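Local atomic coordinates of putative sugar ABC transporter (Yersinia enterocolitica subsp. enterocolitica 8081, PDB entry 5ULB), a protein that binds 5-methylseleno-ribofuranose (5-Se-methyl-5-seleno-D-ribofuranose) between its two lobes and probably delivers methylthioribose-like sugars to an ABC importer. Residues N144-W149 / D207-T212; E177-V182 / N192-V197; S184-D189 / W213-Q218; Y201-I206 / N227-I232; G219-L224 / A250-K255. All coordinates share one frame; numbering follows the deposited sequence. Where two conformers were deposited one is given.

Contact 1. Residues N144-W149 / D207-T212; sequences NIIKLW and DAIWGT
T212 grips the carbonyl oxygen of L148 twice, through its backbone N and, more closely, through its hydroxyl, with OG1 2.7 Å from L148 O and on a lone pair in the carbonyl plane. The torsion that sets OG1 between the backbone N and the carbonyl carbon (chi1 65°) turns it to this acceptor and leaves CG2 over one face of the W210 indole. Upstream, parallel bridging continues: L148 N meets W210 O at 2.9 Å, and W210 N meets I146 O at 3.0 Å. At the other end D207 closes the pair. Its N bonds to N144 O, while OD2 takes the N-H of N144 at 2.8 Å with its anti lone pair, in an almost straight bond (174°); a water joins OD2 to N144 ND2. On one sheet face CG and CD1 of L148 lie against CG2 of I209, each 3.7 Å away. On the other, CD of K147 reaches the edge of the W210 ring at CZ3 (3.9 Å), running alongside it, and NZ goes on to S178 and Q160. These are neighbouring parallel strands in one lobe of a periplasmic sugar-binding fold, where T212, just past the strand's C-terminal end, helps line the ligand pocket.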
# COMPACT_ATOMS: atom_id res chain seq x y z
N ASN A 144 -3.48 24.13 -12.78
CA ASN A 144 -4.55 24.11 -11.72
C ASN A 144 -4.88 22.66 -11.42
O ASN A 144 -5.25 21.95 -12.38
CB ASN A 144 -5.76 24.88 -12.24
CG ASN A 144 -5.44 26.34 -12.43
OD1 ASN A 144 -4.84 26.95 -11.51
ND2 ASN A 144 -5.77 26.90 -13.62
N ILE A 145 -4.77 22.23 -10.18
CA ILE A 145 -4.90 20.79 -9.83
C ILE A 145 -5.95 20.58 -8.78
O ILE A 145 -6.24 21.46 -7.95
CB ILE A 145 -3.57 20.18 -9.46
CG1 ILE A 145 -3.04 20.64 -8.13
CG2 ILE A 145 -2.54 20.46 -10.59
CD1 ILE A 145 -1.88 19.88 -7.64
N ILE A 146 -6.41 19.31 -8.75
CA ILE A 146 -7.11 18.78 -7.57
C ILE A 146 -6.18 17.72 -6.96
O ILE A 146 -5.62 16.94 -7.70
CB ILE A 146 -8.49 18.11 -8.00
CG1 ILE A 146 -9.32 19.04 -8.87
CG2 ILE A 146 -9.22 17.66 -6.79
CD1 ILE A 146 -9.61 20.34 -8.31
N LYS A 147 -6.15 17.68 -5.64
CA LYS A 147 -5.44 16.64 -4.90
C LYS A 147 -6.51 15.70 -4.29
O LYS A 147 -7.48 16.14 -3.73
CB LYS A 147 -4.60 17.30 -3.78
CG LYS A 147 -3.92 16.29 -2.85
CD LYS A 147 -2.87 16.93 -2.01
CE LYS A 147 -3.26 17.96 -1.04
NZ LYS A 147 -3.90 17.51 0.10
N LEU A 148 -6.21 14.41 -4.45
CA LEU A 148 -7.06 13.35 -3.76
C LEU A 148 -6.20 12.79 -2.65
O LEU A 148 -5.12 12.23 -2.88
CB LEU A 148 -7.46 12.26 -4.71
CG LEU A 148 -7.91 12.70 -6.13
CD1 LEU A 148 -8.16 11.50 -7.05
CD2 LEU A 148 -9.14 13.58 -6.07
N TRP A 149 -6.66 12.98 -1.39
CA TRP A 149 -5.81 12.78 -0.25
C TRP A 149 -6.72 12.72 1.04
O TRP A 149 -7.79 13.33 1.01
CB TRP A 149 -4.87 14.00 -0.10
CG TRP A 149 -3.87 14.01 1.00
CD1 TRP A 149 -2.69 13.33 1.08
CD2 TRP A 149 -4.03 14.67 2.29
NE1 TRP A 149 -2.15 13.57 2.28
CE2 TRP A 149 -2.89 14.40 3.07
CE3 TRP A 149 -4.99 15.54 2.80
CZ2 TRP A 149 -2.69 14.94 4.30
CZ3 TRP A 149 -4.83 16.04 4.04
CH2 TRP A 149 -3.68 15.74 4.75
N ASP A 207 -6.37 21.47 -14.87
CA ASP A 207 -5.41 20.79 -15.75
C ASP A 207 -5.12 19.34 -15.42
O ASP A 207 -4.93 18.50 -16.32
CB ASP A 207 -4.09 21.59 -15.74
CG ASP A 207 -4.28 23.01 -16.24
OD1 ASP A 207 -4.77 23.10 -17.37
OD2 ASP A 207 -4.07 23.98 -15.47
N ALA A 208 -5.04 19.02 -14.09
CA ALA A 208 -4.60 17.72 -13.71
C ALA A 208 -5.14 17.40 -12.32
O ALA A 208 -5.48 18.28 -11.55
CB ALA A 208 -3.05 17.63 -13.77
N ILE A 209 -5.09 16.08 -12.02
CA ILE A 209 -5.44 15.56 -10.70
C ILE A 209 -4.32 14.66 -10.20
O ILE A 209 -3.86 13.79 -10.95
CB ILE A 209 -6.82 14.83 -10.74
CG1 ILE A 209 -7.89 15.77 -11.20
CG2 ILE A 209 -7.11 14.13 -9.44
CD1 ILE A 209 -9.25 15.12 -11.40
N TRP A 210 -3.91 14.88 -8.95
CA TRP A 210 -2.93 13.99 -8.31
C TRP A 210 -3.64 13.14 -7.29
O TRP A 210 -4.17 13.65 -6.30
CB TRP A 210 -1.85 14.80 -7.64
CG TRP A 210 -0.76 14.00 -6.96
CD1 TRP A 210 -0.11 12.92 -7.50
CD2 TRP A 210 -0.32 14.13 -5.62
NE1 TRP A 210 0.78 12.42 -6.59
CE2 TRP A 210 0.66 13.14 -5.44
CE3 TRP A 210 -0.58 14.99 -4.58
CZ2 TRP A 210 1.36 12.99 -4.23
CZ3 TRP A 210 0.09 14.85 -3.44
CH2 TRP A 210 1.04 13.84 -3.26
N GLY A 211 -3.63 11.80 -7.58
CA GLY A 211 -4.27 10.89 -6.65
C GLY A 211 -3.23 10.16 -5.81
O GLY A 211 -2.37 9.43 -6.32
N THR A 212 -3.37 10.32 -4.45
CA THR A 212 -2.37 9.77 -3.54
C THR A 212 -2.61 8.34 -3.14
O THR A 212 -1.79 7.74 -2.52
CB THR A 212 -2.27 10.62 -2.30
OG1 THR A 212 -3.49 10.58 -1.55
CG2 THR A 212 -1.88 12.04 -2.61
O HOH W 1 -6.65 25.26 -15.86

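Contact 2. Residues E177-V182 / N192-V197; sequences ESIGAV and NKVGAV
The carboxylate of E177 has one methyl of V197 over one of its faces: V197 CG2 stands 3.8 Å from OE2 of E177 and hardly farther from CD and OE1. An extended chain carries the carboxylate out beside the helix, where OE2 forms a salt bridge with K200, one turn further on. The same V197 CG2 also receives the tip of I179, whose CD1 comes within 3.6 Å of it. That isoleucine is the central wedge of the contact. With CG1 anti to the carbonyl carbon (chi1 -72°), CD1 enters between V197 and V194, touching V194 CG2 at 3.8 Å and crossing that side chain at about a right angle. The other branch, CG2, lies 3.9 Å from CB of K193, and the two side chains slide past each other in opposite directions. K193 is stretched out along the strand's continuation, and K193 NZ ends 3.9 Å from A181 CB. The ammonium is held mainly by D189, a turn back along its own helix. A water that accepts the N-H of G180 at 2.9 Å also accepts a weak hydrogen bond from K193 NZ, bridging loop and helix. Residues 177-179 of the strand run nearly antiparallel to residues 192-197 of the helix, as expected of a strand followed by its connecting helix. Strand 173-179 borders the sheet, with 143-148 as its neighbour. I179 and V197 both touch I146 there, while V194 also reaches L148 and, on helix 214-226, A220 and A223.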
# COMPACT_ATOMS: atom_id res chain seq x y z
N GLU A 177 -8.46 22.44 -4.76
CA GLU A 177 -9.14 21.72 -3.71
C GLU A 177 -8.43 20.42 -3.46
O GLU A 177 -7.78 19.88 -4.35
CB GLU A 177 -10.65 21.41 -4.17
CG GLU A 177 -11.55 21.24 -3.02
CD GLU A 177 -12.99 21.38 -3.40
OE1 GLU A 177 -13.73 20.65 -2.69
OE2 GLU A 177 -13.40 22.28 -4.27
N SER A 178 -8.65 19.91 -2.24
CA SER A 178 -8.31 18.57 -1.88
C SER A 178 -9.56 17.79 -1.42
O SER A 178 -10.33 18.35 -0.66
CB SER A 178 -7.24 18.61 -0.77
OG SER A 178 -6.75 17.28 -0.50
N ILE A 179 -9.67 16.57 -1.87
CA ILE A 179 -10.81 15.70 -1.67
C ILE A 179 -10.34 14.39 -1.21
O ILE A 179 -9.35 13.87 -1.76
CB ILE A 179 -11.48 15.32 -3.10
CG1 ILE A 179 -12.17 16.45 -3.66
CG2 ILE A 179 -12.41 14.06 -3.08
CD1 ILE A 179 -12.53 16.25 -5.14
N GLY A 180 -11.08 13.72 -0.29
CA GLY A 180 -10.84 12.33 -0.02
C GLY A 180 -11.30 11.90 1.37
O GLY A 180 -11.06 12.61 2.30
N ALA A 181 -11.83 10.66 1.44
CA ALA A 181 -12.17 10.06 2.73
C ALA A 181 -12.06 8.57 2.59
O ALA A 181 -12.21 7.99 1.49
CB ALA A 181 -13.62 10.44 3.08
N VAL A 182 -11.86 7.91 3.73
CA VAL A 182 -11.99 6.47 3.77
C VAL A 182 -13.45 6.10 4.11
O VAL A 182 -14.03 6.69 5.00
CB VAL A 182 -11.08 5.87 4.87
CG1 VAL A 182 -11.26 4.35 5.00
CG2 VAL A 182 -9.62 6.22 4.59
N ASN A 192 -18.31 10.81 -6.93
CA ASN A 192 -19.35 11.85 -6.68
C ASN A 192 -18.80 13.20 -6.29
O ASN A 192 -19.21 14.25 -6.78
CB ASN A 192 -20.31 11.37 -5.60
CG ASN A 192 -21.15 10.19 -6.09
OD1 ASN A 192 -21.44 10.04 -7.28
ND2 ASN A 192 -21.56 9.34 -5.09
N LYS A 193 -17.78 13.15 -5.44
CA LYS A 193 -17.12 14.35 -4.99
C LYS A 193 -16.37 15.06 -6.12
O LYS A 193 -16.45 16.28 -6.26
CB LYS A 193 -16.19 14.10 -3.81
CG LYS A 193 -16.96 13.82 -2.55
CD LYS A 193 -16.05 13.34 -1.47
CE LYS A 193 -16.84 13.14 -0.24
NZ LYS A 193 -16.03 12.53 0.92
N VAL A 194 -15.68 14.29 -6.97
CA VAL A 194 -15.01 14.87 -8.10
C VAL A 194 -16.01 15.43 -9.07
O VAL A 194 -15.79 16.51 -9.66
CB VAL A 194 -14.01 13.87 -8.73
CG1 VAL A 194 -13.52 14.40 -10.06
CG2 VAL A 194 -12.86 13.52 -7.79
N GLY A 195 -17.17 14.75 -9.26
CA GLY A 195 -18.18 15.32 -10.16
C GLY A 195 -18.60 16.72 -9.75
O GLY A 195 -18.79 17.60 -10.61
N ALA A 196 -18.76 16.97 -8.43
CA ALA A 196 -19.15 18.29 -8.01
C ALA A 196 -18.02 19.31 -8.19
O ALA A 196 -18.30 20.47 -8.54
CB ALA A 196 -19.60 18.25 -6.53
N VAL A 197 -16.75 18.91 -8.00
CA VAL A 197 -15.62 19.82 -8.22
C VAL A 197 -15.55 20.16 -9.73
O VAL A 197 -15.29 21.33 -10.10
CB VAL A 197 -14.32 19.21 -7.70
CG1 VAL A 197 -13.20 20.17 -7.99
CG2 VAL A 197 -14.41 19.16 -6.23
O HOH W 2 -13.57 14.78 0.86

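Contact 3. Residues S184-D189 / W213-Q218; sequences SDVQGD and WDAFTQ
Just ahead of V186, which wedges against W213, A215 and F216, D185 occupies the N-cap of helix 186-200. Its OD1 accepts the N-H of G188 at 2.9 Å from above the carboxylate plane, a capping bond that closes the first turn, from which V186 projects. V186 spreads its two methyls over different partners. CG1, anti to the backbone N (chi1 171°), touches CD1 of F216 at 3.5 Å and CB of A215 at 3.7 Å, whereas CG2 reaches CH2 of W213 at 4.0 Å. The next residue, Q187, brings CG beside the carbonyl oxygen of A215 and its amide to Q218. There the oxygen OE1 of Q218 sits 3.1 Å from CD of Q187, the amide planes 61° apart. Although NE2 of Q187 is near, its angle is too poor for a bond, and the polar ends find other partners: Q187 OE1 accepts a hydrogen bond from Q242 NE2, and Q218 NE2 donates to D243 and D32. Facing V186, CB of A215 stands 3.5 Å above the centre of the W213 indole, a pocket residue, with F216 CE2 at the indole edge and W213 CE3 over one face of the F216 ring. The first turns of helices 186-200 and 214-226 thus meet beside the ligand, with F216 also touching V150 and T217 lying against L234 of strand 233-237.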
# COMPACT_ATOMS: atom_id res chain seq x y z
N SER A 184 -16.68 2.72 2.96
CA SER A 184 -16.89 1.42 2.32
C SER A 184 -16.99 1.50 0.80
O SER A 184 -17.15 0.47 0.11
CB SER A 184 -18.10 0.74 2.91
OG SER A 184 -19.22 1.49 2.57
N ASP A 185 -17.06 2.66 0.24
CA ASP A 185 -17.11 2.79 -1.22
C ASP A 185 -16.25 4.01 -1.64
O ASP A 185 -16.82 5.09 -2.03
CB ASP A 185 -18.57 3.01 -1.68
CG ASP A 185 -18.73 3.04 -3.20
OD1 ASP A 185 -17.71 2.76 -3.98
OD2 ASP A 185 -19.89 3.48 -3.66
N VAL A 186 -14.94 3.84 -1.59
CA VAL A 186 -14.07 4.98 -1.87
C VAL A 186 -14.20 5.38 -3.31
O VAL A 186 -14.18 6.53 -3.64
CB VAL A 186 -12.62 4.69 -1.43
CG1 VAL A 186 -11.65 5.79 -1.90
CG2 VAL A 186 -12.42 4.43 0.05
N GLN A 187 -14.30 4.41 -4.22
CA GLN A 187 -14.45 4.77 -5.63
C GLN A 187 -15.67 5.63 -5.93
O GLN A 187 -15.60 6.63 -6.59
CB GLN A 187 -14.42 3.54 -6.45
CG GLN A 187 -13.10 2.78 -6.29
CD GLN A 187 -13.18 1.48 -7.15
OE1 GLN A 187 -13.36 1.50 -8.43
NE2 GLN A 187 -12.94 0.33 -6.47
N GLY A 188 -16.85 5.16 -5.42
CA GLY A 188 -18.04 5.91 -5.68
C GLY A 188 -18.14 7.21 -5.03
O GLY A 188 -18.58 8.19 -5.61
N ASP A 189 -17.69 7.23 -3.79
CA ASP A 189 -17.69 8.49 -3.04
C ASP A 189 -16.79 9.51 -3.72
O ASP A 189 -17.16 10.64 -3.89
CB ASP A 189 -17.17 8.23 -1.63
CG ASP A 189 -17.10 9.50 -0.75
OD1 ASP A 189 -18.13 10.25 -0.65
OD2 ASP A 189 -16.02 9.70 -0.04
N TRP A 213 -3.72 7.77 -3.65
CA TRP A 213 -4.09 6.38 -3.42
C TRP A 213 -4.93 5.96 -4.61
O TRP A 213 -5.81 6.72 -5.01
CB TRP A 213 -4.94 6.23 -2.15
CG TRP A 213 -5.57 4.94 -1.77
CD1 TRP A 213 -5.24 3.67 -2.06
CD2 TRP A 213 -6.61 4.86 -0.76
NE1 TRP A 213 -6.07 2.77 -1.32
CE2 TRP A 213 -6.89 3.50 -0.52
CE3 TRP A 213 -7.39 5.83 -0.15
CZ2 TRP A 213 -7.88 3.14 0.41
CZ3 TRP A 213 -8.35 5.45 0.81
CH2 TRP A 213 -8.56 4.09 1.02
N ASP A 214 -4.68 4.82 -5.19
CA ASP A 214 -5.39 4.49 -6.43
C ASP A 214 -6.89 4.24 -6.21
O ASP A 214 -7.65 4.33 -7.18
CB ASP A 214 -4.79 3.35 -7.24
CG ASP A 214 -4.75 1.97 -6.58
OD1 ASP A 214 -4.98 1.91 -5.37
OD2 ASP A 214 -4.48 1.01 -7.40
N ALA A 215 -7.33 4.00 -4.95
CA ALA A 215 -8.78 3.99 -4.72
C ALA A 215 -9.40 5.30 -5.05
O ALA A 215 -10.53 5.36 -5.59
CB ALA A 215 -9.05 3.59 -3.25
N PHE A 216 -8.75 6.40 -4.71
CA PHE A 216 -9.20 7.70 -5.10
C PHE A 216 -9.11 7.89 -6.61
O PHE A 216 -10.08 8.37 -7.22
CB PHE A 216 -8.37 8.82 -4.41
CG PHE A 216 -8.44 8.90 -2.91
CD1 PHE A 216 -9.59 8.63 -2.19
CD2 PHE A 216 -7.32 9.31 -2.16
CE1 PHE A 216 -9.65 8.81 -0.83
CE2 PHE A 216 -7.36 9.47 -0.81
CZ PHE A 216 -8.53 9.23 -0.15
N THR A 217 -8.00 7.55 -7.21
CA THR A 217 -7.81 7.80 -8.61
C THR A 217 -8.82 7.02 -9.44
O THR A 217 -9.31 7.56 -10.43
CB THR A 217 -6.39 7.42 -9.02
OG1 THR A 217 -5.48 8.01 -8.08
CG2 THR A 217 -6.07 7.91 -10.42
N GLN A 218 -9.18 5.80 -9.01
CA GLN A 218 -10.21 5.08 -9.73
C GLN A 218 -11.52 5.85 -9.75
O GLN A 218 -12.24 5.84 -10.79
CB GLN A 218 -10.40 3.72 -9.07
CG GLN A 218 -9.29 2.72 -9.31
CD GLN A 218 -9.24 1.58 -8.32
OE1 GLN A 218 -10.12 1.47 -7.40
NE2 GLN A 218 -8.21 0.75 -8.43

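Contact 4. Residues Y201-I206 / N227-I232; sequences YPKGKI and NGRTEI
R229 clasps the carbonyl oxygen of Y201 end-on with two nitrogens, NH2 at 2.8 Å and NH1 at 3.2 Å from Y201 O. This ties the residue before the type II turn P202-K205 to the type I turn R229-I232, the latter just beyond a Schellman motif at G228. NH1 also bonds to L198 O, so the arginine probably offsets the negative C-terminal end of helix 186-200. Its NE makes a salt bridge to E231 OE2, a straight bond (171°) in the guanidinium plane on the syn lone pair. E231 can fold back to it because CG lies between the backbone N and the carbonyl carbon (chi1 76°). One water then links OE2 and R229 NH2 to G204 N and I206 O. With these partners at the edge of the guanidinium, one face is left to the backbone: K203 N lies 3.3 Å above its centre. The side chain of K203 crosses E231, CG lying 3.6 Å from OE2 of E231, and its NZ reaches G228 O through water. Beneath the polar layer, where L198 and L224 contribute from the two helices, two isoleucines meet obliquely, CD1 of I232 lying 3.8 Å from CB of I206.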
# COMPACT_ATOMS: atom_id res chain seq x y z
N TYR A 201 -15.58 23.98 -11.59
CA TYR A 201 -14.44 24.44 -12.42
C TYR A 201 -14.58 23.78 -13.79
O TYR A 201 -14.10 22.68 -14.04
CB TYR A 201 -13.16 23.94 -11.72
CG TYR A 201 -12.86 24.51 -10.40
CD1 TYR A 201 -12.47 25.82 -10.28
CD2 TYR A 201 -13.04 23.79 -9.24
CE1 TYR A 201 -12.22 26.37 -9.01
CE2 TYR A 201 -12.72 24.29 -7.99
CZ TYR A 201 -12.40 25.59 -7.87
OH TYR A 201 -12.05 26.12 -6.63
N PRO A 202 -15.36 24.46 -14.63
CA PRO A 202 -15.65 23.89 -16.00
C PRO A 202 -14.39 23.71 -16.87
O PRO A 202 -13.27 24.16 -16.53
CB PRO A 202 -16.59 24.87 -16.60
CG PRO A 202 -17.19 25.61 -15.47
CD PRO A 202 -16.06 25.73 -14.44
N LYS A 203 -14.60 23.04 -17.97
CA LYS A 203 -13.54 22.67 -18.91
C LYS A 203 -12.64 23.87 -19.19
O LYS A 203 -13.05 24.99 -19.55
CB LYS A 203 -14.19 22.04 -20.19
CG LYS A 203 -13.26 21.48 -21.16
CD LYS A 203 -13.90 20.82 -22.33
CE LYS A 203 -14.92 19.75 -21.98
NZ LYS A 203 -15.31 19.11 -23.28
N GLY A 204 -11.35 23.66 -18.90
CA GLY A 204 -10.28 24.72 -19.03
C GLY A 204 -9.78 25.18 -17.69
O GLY A 204 -8.71 25.81 -17.60
N LYS A 205 -10.56 24.97 -16.61
CA LYS A 205 -10.20 25.48 -15.31
C LYS A 205 -9.45 24.50 -14.44
O LYS A 205 -8.92 24.90 -13.37
CB LYS A 205 -11.43 25.99 -14.57
CG LYS A 205 -12.22 27.03 -15.22
CD LYS A 205 -11.49 28.30 -15.29
CE LYS A 205 -12.39 29.38 -15.99
NZ LYS A 205 -11.67 30.64 -16.06
N ILE A 206 -9.35 23.24 -14.87
CA ILE A 206 -8.56 22.21 -14.16
C ILE A 206 -7.64 21.59 -15.24
O ILE A 206 -8.10 21.18 -16.29
CB ILE A 206 -9.46 21.06 -13.54
CG1 ILE A 206 -10.42 21.64 -12.56
CG2 ILE A 206 -8.57 20.03 -12.92
CD1 ILE A 206 -11.52 20.62 -12.19
N ASN A 227 -18.39 12.46 -16.91
CA ASN A 227 -18.66 13.86 -17.08
C ASN A 227 -18.03 14.47 -18.36
O ASN A 227 -18.10 15.68 -18.57
CB ASN A 227 -18.22 14.68 -15.87
CG ASN A 227 -19.04 14.40 -14.60
OD1 ASN A 227 -20.14 14.96 -14.52
ND2 ASN A 227 -18.59 13.53 -13.74
N GLY A 228 -17.38 13.66 -19.17
CA GLY A 228 -16.75 14.20 -20.42
C GLY A 228 -15.62 15.17 -20.15
O GLY A 228 -15.46 16.17 -20.86
N ARG A 229 -14.81 14.87 -19.14
CA ARG A 229 -13.71 15.74 -18.70
C ARG A 229 -12.34 15.07 -18.82
O ARG A 229 -11.46 15.35 -18.00
CB ARG A 229 -13.95 16.28 -17.33
CG ARG A 229 -15.18 17.19 -17.26
CD ARG A 229 -15.03 18.50 -18.00
NE ARG A 229 -13.96 19.34 -17.43
CZ ARG A 229 -14.11 20.14 -16.37
NH1 ARG A 229 -15.24 20.19 -15.71
NH2 ARG A 229 -13.09 20.87 -15.89
N THR A 230 -12.17 14.23 -19.83
CA THR A 230 -10.93 13.50 -20.00
C THR A 230 -9.76 14.34 -20.57
O THR A 230 -8.66 13.82 -20.69
CB THR A 230 -11.10 12.24 -20.82
OG1 THR A 230 -11.52 12.52 -22.11
CG2 THR A 230 -12.01 11.20 -20.14
N GLU A 231 -9.98 15.63 -20.78
CA GLU A 231 -8.84 16.51 -21.02
C GLU A 231 -7.97 16.68 -19.77
O GLU A 231 -6.83 17.08 -19.92
CB GLU A 231 -9.32 17.90 -21.52
CG GLU A 231 -9.91 18.87 -20.49
CD GLU A 231 -11.30 18.57 -19.90
OE1 GLU A 231 -12.00 17.68 -20.45
OE2 GLU A 231 -11.60 19.20 -18.86
N ILE A 232 -8.53 16.43 -18.59
CA ILE A 232 -7.78 16.47 -17.32
C ILE A 232 -6.97 15.26 -17.22
O ILE A 232 -7.44 14.15 -17.33
CB ILE A 232 -8.79 16.61 -16.15
CG1 ILE A 232 -9.62 17.86 -16.28
CG2 ILE A 232 -8.06 16.49 -14.84
CD1 ILE A 232 -10.78 17.95 -15.26
O HOH W 3 -17.24 17.22 -22.52
O HOH W 4 -12.87 16.75 -22.82
O HOH W 5 -10.58 21.20 -17.49

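Contact 5. Residues G219-L224 / A250-K255; sequences GAYKAL and ANSPWK
A hydroxyl meets an aromatic edge here: OG of S252 lies near the plane of the Y221 ring, 3.4 Å from CE2. The same oxygen closes an ST turn, accepting the N-H of W254 at 3.2 Å in a nearly straight bond (168°), and it bonds to L246 O as well. Two hydrogen bonds thus hold the hydroxyl where chi1 178° puts it, anti to the backbone N. The turn leads into strand 254-259 from the loop after helix 241-248, and helix 214-226 packs against it. On the helix side Y221 supplies most of the contact. With CG opposite the backbone N (chi1 -179°), the ring extends from the helix between P253 and W254, crossing both at about a right angle. CD of P253 approaches CE2 of Y221 at 3.6 Å, and CE3 of W254 presents the indole edge to CD2 of Y221 at 4.1 Å. The phenol oxygen goes on past the serine to E249 and Q225, so the buried ring is tied at its polar end to the loop and to its own helix. The indole nitrogen of W254 has its partner in S257, while its ring is backed by D243, L246 and M247 of helix 241-248. One turn on from the tyrosine, L224 slides past the proline in the opposite direction, its CD1 3.8 Å from CG of P253.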
# COMPACT_ATOMS: atom_id res chain seq x y z
N GLY A 219 -11.89 6.42 -8.61
CA GLY A 219 -13.12 7.20 -8.62
C GLY A 219 -13.03 8.43 -9.45
O GLY A 219 -13.98 8.86 -10.17
N ALA A 220 -11.88 9.16 -9.37
CA ALA A 220 -11.71 10.33 -10.26
C ALA A 220 -11.79 9.95 -11.70
O ALA A 220 -12.37 10.71 -12.48
CB ALA A 220 -10.41 11.00 -9.95
N TYR A 221 -11.19 8.86 -12.08
CA TYR A 221 -11.23 8.37 -13.45
C TYR A 221 -12.68 8.20 -13.97
O TYR A 221 -13.07 8.65 -15.02
CB TYR A 221 -10.46 7.06 -13.59
CG TYR A 221 -10.44 6.52 -14.98
CD1 TYR A 221 -11.52 5.72 -15.48
CD2 TYR A 221 -9.44 6.80 -15.87
CE1 TYR A 221 -11.58 5.28 -16.75
CE2 TYR A 221 -9.47 6.29 -17.16
CZ TYR A 221 -10.56 5.55 -17.61
OH TYR A 221 -10.56 5.14 -18.88
N LYS A 222 -13.47 7.52 -13.10
CA LYS A 222 -14.92 7.37 -13.47
C LYS A 222 -15.57 8.70 -13.63
O LYS A 222 -16.32 8.90 -14.60
CB LYS A 222 -15.58 6.56 -12.37
CG LYS A 222 -17.09 6.27 -12.61
CD LYS A 222 -17.69 5.48 -11.35
CE LYS A 222 -19.24 5.51 -11.28
NZ LYS A 222 -19.50 4.55 -12.27
N ALA A 223 -15.33 9.64 -12.73
CA ALA A 223 -15.94 10.93 -12.88
C ALA A 223 -15.48 11.61 -14.17
O ALA A 223 -16.29 12.27 -14.86
CB ALA A 223 -15.62 11.84 -11.71
N LEU A 224 -14.21 11.51 -14.49
CA LEU A 224 -13.75 12.18 -15.76
C LEU A 224 -14.43 11.60 -16.97
O LEU A 224 -14.84 12.30 -17.90
CB LEU A 224 -12.20 12.09 -15.92
CG LEU A 224 -11.37 12.78 -14.83
CD1 LEU A 224 -9.91 12.71 -15.19
CD2 LEU A 224 -11.76 14.21 -14.64
N ALA A 250 -10.06 3.61 -24.05
CA ALA A 250 -10.16 4.70 -24.94
C ALA A 250 -10.28 6.01 -24.18
O ALA A 250 -11.15 6.13 -23.20
CB ALA A 250 -11.35 4.53 -25.91
N ASN A 251 -9.56 6.98 -24.64
CA ASN A 251 -9.61 8.34 -24.07
C ASN A 251 -9.06 8.45 -22.66
O ASN A 251 -9.28 9.46 -21.94
CB ASN A 251 -11.02 9.01 -24.22
CG ASN A 251 -11.48 9.00 -25.64
OD1 ASN A 251 -10.72 9.34 -26.58
ND2 ASN A 251 -12.72 8.64 -25.83
N SER A 252 -8.45 7.37 -22.19
CA SER A 252 -7.96 7.36 -20.89
C SER A 252 -6.93 8.46 -20.50
O SER A 252 -5.90 8.59 -21.10
CB SER A 252 -7.28 6.01 -20.56
OG SER A 252 -6.75 6.10 -19.20
N PRO A 253 -7.28 9.23 -19.47
CA PRO A 253 -6.42 10.29 -18.94
C PRO A 253 -5.42 9.79 -17.89
O PRO A 253 -4.74 10.60 -17.30
CB PRO A 253 -7.38 11.24 -18.30
CG PRO A 253 -8.48 10.47 -17.91
CD PRO A 253 -8.60 9.35 -18.86
N TRP A 254 -5.32 8.49 -17.65
CA TRP A 254 -4.49 7.97 -16.53
C TRP A 254 -3.04 7.80 -17.02
O TRP A 254 -2.70 6.81 -17.64
CB TRP A 254 -5.07 6.63 -16.04
CG TRP A 254 -4.48 6.13 -14.73
CD1 TRP A 254 -3.16 6.13 -14.30
CD2 TRP A 254 -5.18 5.59 -13.62
NE1 TRP A 254 -3.06 5.60 -13.07
CE2 TRP A 254 -4.28 5.26 -12.62
CE3 TRP A 254 -6.56 5.31 -13.38
CZ2 TRP A 254 -4.66 4.71 -11.39
CZ3 TRP A 254 -6.93 4.82 -12.17
CH2 TRP A 254 -5.99 4.52 -11.23
N LYS A 255 -2.21 8.81 -16.74
CA LYS A 255 -0.89 8.92 -17.33
C LYS A 255 0.22 8.11 -16.65
O LYS A 255 1.12 7.66 -17.35
CB LYS A 255 -0.46 10.39 -17.35
CG LYS A 255 -1.25 11.32 -18.08
CD LYS A 255 -1.72 10.79 -19.39
CE LYS A 255 -0.72 11.09 -20.34
NZ LYS A 255 -1.41 12.19 -21.16

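In the fold
The five contacts lie in one lobe, from its sheet outward. Contact 1 pairs two neighbouring strands inside the sheet, and contact 2, centred 10 Å away, lays helix 186-200 beside the bordering strand; a probable hydrogen bond from W149 N to I179 O (2.9 Å) helps join them. Contact 3 uses the start of that helix and brings it to helix 214-226, which contact 5 continues toward strand 254-259. Contacts 1 and 3 reach the ligand through consecutive residues, the side chains of T212 about 6 Å and W213 about 4 Å from the bound sugar. Contact 4 lies at the far end, its nearest atoms about 9 Å from contact 3, and meets contact 5 through a probable hydrogen bond from R229 N to L224 O (2.9 Å).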